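Local coordinates for glutathione S-transferase (Ceriporiopsis subvermispora, PDB 6J3F), which binds glutathione and probably transfers it to electrophilic substrates, perhaps cleaving ether bonds as in related etherases, at residues Phe7-Gly12 with Thr40-Tyr45. Numbering follows the deposited sequence.
Sequences FYDIPG and TIWVEY. With GSH (glutathione), chain C; EDO (1,2-ethanediol), chain D.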
# COMPACT_ATOMS: atom_id res chain seq x y z
N PHE A 7 4.97 -28.18 -6.36
CA PHE A 7 4.77 -26.78 -6.67
C PHE A 7 4.11 -26.69 -8.04
O PHE A 7 4.70 -27.13 -9.04
CB PHE A 7 6.12 -26.06 -6.63
CG PHE A 7 6.10 -24.68 -7.19
CD1 PHE A 7 5.21 -23.73 -6.70
CD2 PHE A 7 7.00 -24.31 -8.17
CE1 PHE A 7 5.20 -22.44 -7.21
CE2 PHE A 7 7.00 -23.02 -8.69
CZ PHE A 7 6.10 -22.09 -8.21
N TYR A 8 2.90 -26.15 -8.08
CA TYR A 8 2.10 -26.10 -9.30
C TYR A 8 2.33 -24.77 -10.02
O TYR A 8 2.12 -23.71 -9.42
CB TYR A 8 0.62 -26.30 -8.96
CG TYR A 8 0.36 -27.66 -8.34
CD1 TYR A 8 0.77 -27.96 -7.04
CD2 TYR A 8 -0.27 -28.67 -9.06
CE1 TYR A 8 0.55 -29.23 -6.49
CE2 TYR A 8 -0.52 -29.91 -8.51
CZ TYR A 8 -0.08 -30.20 -7.24
OH TYR A 8 -0.32 -31.45 -6.72
N ASP A 9 2.77 -24.85 -11.28
CA ASP A 9 3.20 -23.70 -12.08
C ASP A 9 2.50 -23.78 -13.43
O ASP A 9 1.92 -24.80 -13.79
CB ASP A 9 4.74 -23.69 -12.25
CG ASP A 9 5.33 -22.27 -12.47
OD1 ASP A 9 4.63 -21.35 -12.93
OD2 ASP A 9 6.54 -22.08 -12.21
N ILE A 10 2.57 -22.68 -14.18
CA ILE A 10 2.02 -22.57 -15.53
C ILE A 10 3.18 -22.51 -16.52
O ILE A 10 3.99 -21.58 -16.45
CB ILE A 10 1.12 -21.33 -15.67
CG1 ILE A 10 0.11 -21.25 -14.53
CG2 ILE A 10 0.45 -21.33 -17.02
CD1 ILE A 10 -0.80 -20.04 -14.60
N PRO A 11 3.28 -23.43 -17.46
CA PRO A 11 4.37 -23.39 -18.43
C PRO A 11 4.13 -22.36 -19.53
O PRO A 11 2.99 -22.09 -19.93
CB PRO A 11 4.35 -24.80 -19.03
CG PRO A 11 2.88 -25.10 -19.06
CD PRO A 11 2.35 -24.55 -17.74
N GLY A 12 5.23 -21.79 -20.02
CA GLY A 12 5.21 -20.90 -21.16
C GLY A 12 6.46 -21.09 -21.99
O GLY A 12 7.33 -21.91 -21.66
N THR A 40 8.38 -29.13 -9.53
CA THR A 40 7.38 -28.41 -10.29
C THR A 40 6.50 -29.40 -11.06
O THR A 40 6.98 -30.42 -11.56
CB THR A 40 8.03 -27.42 -11.26
OG1 THR A 40 8.92 -26.54 -10.55
CG2 THR A 40 6.96 -26.58 -11.99
N ILE A 41 5.20 -29.12 -11.12
CA ILE A 41 4.33 -29.83 -12.05
C ILE A 41 3.48 -28.81 -12.81
O ILE A 41 2.82 -27.97 -12.20
CB ILE A 41 3.48 -30.92 -11.36
CG1 ILE A 41 2.21 -30.42 -10.72
CG2 ILE A 41 4.25 -31.62 -10.21
CD1 ILE A 41 1.61 -31.55 -9.98
N TRP A 42 3.54 -28.87 -14.14
CA TRP A 42 3.05 -27.82 -15.02
C TRP A 42 1.58 -28.00 -15.35
O TRP A 42 1.16 -29.09 -15.74
CB TRP A 42 3.87 -27.78 -16.30
CG TRP A 42 5.33 -27.63 -16.06
CD1 TRP A 42 6.26 -28.63 -16.05
CD2 TRP A 42 6.04 -26.41 -15.78
NE1 TRP A 42 7.51 -28.11 -15.78
CE2 TRP A 42 7.40 -26.75 -15.60
CE3 TRP A 42 5.66 -25.07 -15.65
CZ2 TRP A 42 8.39 -25.79 -15.32
CZ3 TRP A 42 6.65 -24.12 -15.37
CH2 TRP A 42 7.99 -24.49 -15.21
N VAL A 43 0.81 -26.92 -15.23
CA VAL A 43 -0.62 -26.92 -15.48
C VAL A 43 -0.94 -25.78 -16.43
O VAL A 43 -0.54 -24.63 -16.19
CB VAL A 43 -1.42 -26.75 -14.18
CG1 VAL A 43 -2.89 -26.91 -14.45
CG2 VAL A 43 -0.91 -27.69 -13.09
N GLU A 44 -1.67 -26.08 -17.51
CA GLU A 44 -2.18 -25.04 -18.39
C GLU A 44 -3.31 -24.30 -17.69
O GLU A 44 -3.99 -24.85 -16.82
CB GLU A 44 -2.67 -25.65 -19.71
CG GLU A 44 -1.67 -26.58 -20.41
CD GLU A 44 -0.56 -25.83 -21.16
OE1 GLU A 44 -0.70 -24.61 -21.39
OE2 GLU A 44 0.45 -26.47 -21.52
N TYR A 45 -3.51 -23.04 -18.09
CA TYR A 45 -4.56 -22.19 -17.54
C TYR A 45 -5.90 -22.91 -17.45
O TYR A 45 -6.45 -23.04 -16.35
CB TYR A 45 -4.72 -20.91 -18.35
CG TYR A 45 -3.91 -19.71 -17.87
CD1 TYR A 45 -2.60 -19.53 -18.28
CD2 TYR A 45 -4.48 -18.75 -17.04
CE1 TYR A 45 -1.86 -18.43 -17.85
CE2 TYR A 45 -3.75 -17.64 -16.60
CZ TYR A 45 -2.44 -17.49 -17.02
OH TYR A 45 -1.71 -16.40 -16.61
N1 GSH C . -3.01 -13.48 -5.25
CA1 GSH C . -2.53 -14.61 -6.02
C1 GSH C . -1.11 -14.95 -5.61
O11 GSH C . -0.75 -16.15 -5.58
O12 GSH C . -0.34 -14.01 -5.29
CB1 GSH C . -2.64 -14.30 -7.51
CG1 GSH C . -2.28 -15.54 -8.32
CD1 GSH C . -2.67 -15.42 -9.78
OE1 GSH C . -3.44 -14.55 -10.16
N2 GSH C . -2.12 -16.32 -10.59
CA2 GSH C . -2.45 -16.44 -11.99
C2 GSH C . -3.50 -17.48 -12.27
O2 GSH C . -3.33 -18.64 -11.90
CB2 GSH C . -1.19 -16.76 -12.79
SG2 GSH C . -0.06 -15.35 -12.88
N3 GSH C . -4.60 -17.10 -12.91
CA3 GSH C . -5.66 -18.04 -13.26
C3 GSH C . -6.64 -17.52 -14.29
O31 GSH C . -6.48 -16.37 -14.77
O32 GSH C . -7.59 -18.27 -14.63
C1 EDO D . -0.98 -12.08 -15.00
O1 EDO D . -1.24 -10.86 -14.29
C2 EDO D . -2.06 -13.07 -14.61
O2 EDO D . -1.69 -14.38 -15.07
O HOH W 1 0.95 -22.51 -21.44
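I10 and Y45 meet where two parallel strands run out beside bound glutathione, a worked example of a β-α-β unit delivering side chains to a ligand. Three backbone hydrogen bonds lead there: I41 N to F7 O, D9 N to I41 O (long, 3.3 Å) and V43 N to D9 O (2.8 Å).

I10 can be followed outward. Its CB, CG1 and CG2 all pass V43 O, CG2 nearest at 3.5 Å; CG2, held anti to the backbone N, also reaches CD1 of Y45 at 3.8 Å. The other branch runs through CG1, extended at chi2 (179°), to CD1, which lies over one face of the Y45 ring, 4.0 Å from the centroid, a CH-pi contact, and 3.8 Å from CB2 of glutathione. The ligand's O31 lies at the ring's edge, and Y45 OH donates a hydrogen bond to O2 of the ethanediol. With Y45 cut back to an alanine, I10 CD1 would probably lose its aromatic cover, and a gap would open beside the glycyl end of glutathione.

On the face with D9, T40 CG2 lies over the W42 ring; beyond the strand end, P11 CB meets W42 CE3 at 3.6 Å. Strand 5-9 is inner and 38-42 outermost in this thioredoxin-like sheet; helix 22-34 packs against F7 and W42, helix 48-55 against Y8 and V43, and helix 141-154 against Y45.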